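Local coordinates for protein cellulase (Bacillus sp. BG-CS10, PDB 5E09) that probably hydrolyses internal beta-1,4-glucosidic bonds of cellulose, as a halophilic family 5 endoglucanase carrying a family 46 carbohydrate-binding module, at residues 25-30 and 60-65. Residues are numbered along the deposited sequence; the frame is centred on the assembly and turned at random.
Sequences NTFDAV and IPVTWE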
# COMPACT_ATOMS: atom_id res chain seq x y z
N ASN A 25 -10.20 -5.72 5.25
CA ASN A 25 -10.85 -6.96 4.86
C ASN A 25 -11.33 -7.68 6.12
O ASN A 25 -11.28 -8.91 6.19
CB ASN A 25 -9.89 -7.85 4.07
CG ASN A 25 -9.39 -7.19 2.80
OD1 ASN A 25 -9.75 -6.06 2.50
ND2 ASN A 25 -8.55 -7.90 2.06
N THR A 26 -11.75 -6.92 7.13
CA THR A 26 -12.26 -7.49 8.36
C THR A 26 -13.75 -7.32 8.20
O THR A 26 -14.35 -7.93 7.31
CB THR A 26 -11.78 -6.72 9.60
OG1 THR A 26 -10.35 -6.72 9.65
CG2 THR A 26 -12.33 -7.35 10.87
N PHE A 27 -14.37 -6.45 8.97
CA PHE A 27 -15.80 -6.24 8.83
C PHE A 27 -16.20 -5.73 7.44
O PHE A 27 -17.33 -5.93 7.00
CB PHE A 27 -16.31 -5.29 9.91
CG PHE A 27 -16.08 -5.78 11.31
CD1 PHE A 27 -17.02 -6.56 11.95
CD2 PHE A 27 -14.91 -5.45 11.99
CE1 PHE A 27 -16.81 -7.01 13.24
CE2 PHE A 27 -14.69 -5.90 13.28
CZ PHE A 27 -15.65 -6.68 13.90
N ASP A 28 -15.28 -5.04 6.76
CA ASP A 28 -15.57 -4.42 5.48
C ASP A 28 -15.78 -5.46 4.38
O ASP A 28 -16.21 -5.11 3.28
CB ASP A 28 -14.45 -3.45 5.09
CG ASP A 28 -13.07 -4.04 5.30
OD1 ASP A 28 -12.78 -4.55 6.40
OD2 ASP A 28 -12.26 -3.99 4.34
N ALA A 29 -15.49 -6.72 4.66
CA ALA A 29 -15.64 -7.78 3.66
C ALA A 29 -17.07 -7.84 3.13
O ALA A 29 -18.03 -7.76 3.89
CB ALA A 29 -15.24 -9.14 4.24
N VAL A 30 -17.20 -7.99 1.81
CA VAL A 30 -18.51 -8.07 1.19
C VAL A 30 -18.97 -9.52 1.14
O VAL A 30 -18.63 -10.25 0.21
CB VAL A 30 -18.50 -7.48 -0.23
CG1 VAL A 30 -19.90 -7.52 -0.82
CG2 VAL A 30 -17.96 -6.05 -0.20
N ILE A 60 -11.38 0.93 11.75
CA ILE A 60 -12.17 -0.28 11.59
C ILE A 60 -13.20 -0.06 10.49
O ILE A 60 -14.30 0.43 10.74
CB ILE A 60 -12.87 -0.67 12.91
CG1 ILE A 60 -11.82 -0.89 14.00
CG2 ILE A 60 -13.67 -1.95 12.72
CD1 ILE A 60 -12.42 -1.16 15.36
N PRO A 61 -12.81 -0.40 9.25
CA PRO A 61 -13.75 -0.31 8.13
C PRO A 61 -14.86 -1.33 8.28
O PRO A 61 -14.61 -2.49 8.59
CB PRO A 61 -12.88 -0.63 6.90
CG PRO A 61 -11.67 -1.31 7.43
CD PRO A 61 -11.46 -0.77 8.82
N VAL A 62 -16.10 -0.89 8.09
CA VAL A 62 -17.23 -1.79 8.14
C VAL A 62 -18.14 -1.62 6.93
O VAL A 62 -18.55 -0.51 6.62
CB VAL A 62 -18.06 -1.59 9.42
CG1 VAL A 62 -19.17 -2.63 9.49
CG2 VAL A 62 -17.18 -1.68 10.66
N THR A 63 -18.43 -2.72 6.25
CA THR A 63 -19.45 -2.73 5.21
C THR A 63 -20.74 -3.26 5.83
O THR A 63 -20.75 -4.34 6.43
CB THR A 63 -19.03 -3.60 4.01
OG1 THR A 63 -17.85 -3.04 3.42
CG2 THR A 63 -20.14 -3.64 2.97
N TRP A 64 -21.81 -2.49 5.70
CA TRP A 64 -23.04 -2.75 6.45
C TRP A 64 -24.17 -3.40 5.65
O TRP A 64 -25.05 -4.02 6.23
CB TRP A 64 -23.57 -1.44 7.05
CG TRP A 64 -22.62 -0.78 7.98
CD1 TRP A 64 -21.75 0.22 7.68
CD2 TRP A 64 -22.45 -1.06 9.38
NE1 TRP A 64 -21.03 0.57 8.80
CE2 TRP A 64 -21.45 -0.19 9.85
CE3 TRP A 64 -23.04 -1.96 10.26
CZ2 TRP A 64 -21.03 -0.21 11.18
CZ3 TRP A 64 -22.63 -1.97 11.58
CH2 TRP A 64 -21.62 -1.10 12.03
N GLU A 65 -24.14 -3.24 4.32
CA GLU A 65 -25.27 -3.59 3.47
C GLU A 65 -25.86 -4.98 3.71
O GLU A 65 -27.08 -5.14 3.76
CB GLU A 65 -24.89 -3.49 1.99
CG GLU A 65 -26.03 -3.86 1.06
CD GLU A 65 -25.56 -4.53 -0.21
OE1 GLU A 65 -24.95 -3.85 -1.05
OE2 GLU A 65 -25.80 -5.75 -0.36
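T63 OG1 donates to D28 O at 2.6 Å, from 29° outside the carbonyl plane, the shorter of the two hydrogen bonds between 25-30 and 60-65. With its proton spent there, OG1 also accepts from the backbone N of H104, so both roles of the hydroxyl are filled. The backbone N of the same threonine, T63 N, reaches F27 O, one residue before D28, at 3.5 Å, a weak bond although nearly straight at 164°. D28 N lies 3.2 Å from P61 O, but the angle is too poor for a hydrogen bond. The carboxylate of D28 turns back on its own loop, its chi1 of 46° tucking CG in over the backbone: OD2 takes N25 N through its syn lone pair, while OD1 takes T26 N at 2.7 Å, on the syn side but out of the carboxylate plane. The second bond lies within the type I turn T26-A29, closed by A29 N to T26 O; the first ties in N25, just before it. Both segments follow neighbouring parallel strands, 20-23 and 57-60, of the closed eight-stranded TIM barrel, so the contact joins its first two beta-alpha loops. An alanine in place of the aspartate would probably leave the N25 and T26 amides without this acceptor and the P61 ring, whose CG packs 3.7 Å from D28 CG, without its carboxylate neighbour. On the apolar side, F27 CD2 rests 3.8 Å from I60 CG2, and V62 CG2 abuts F27 CB.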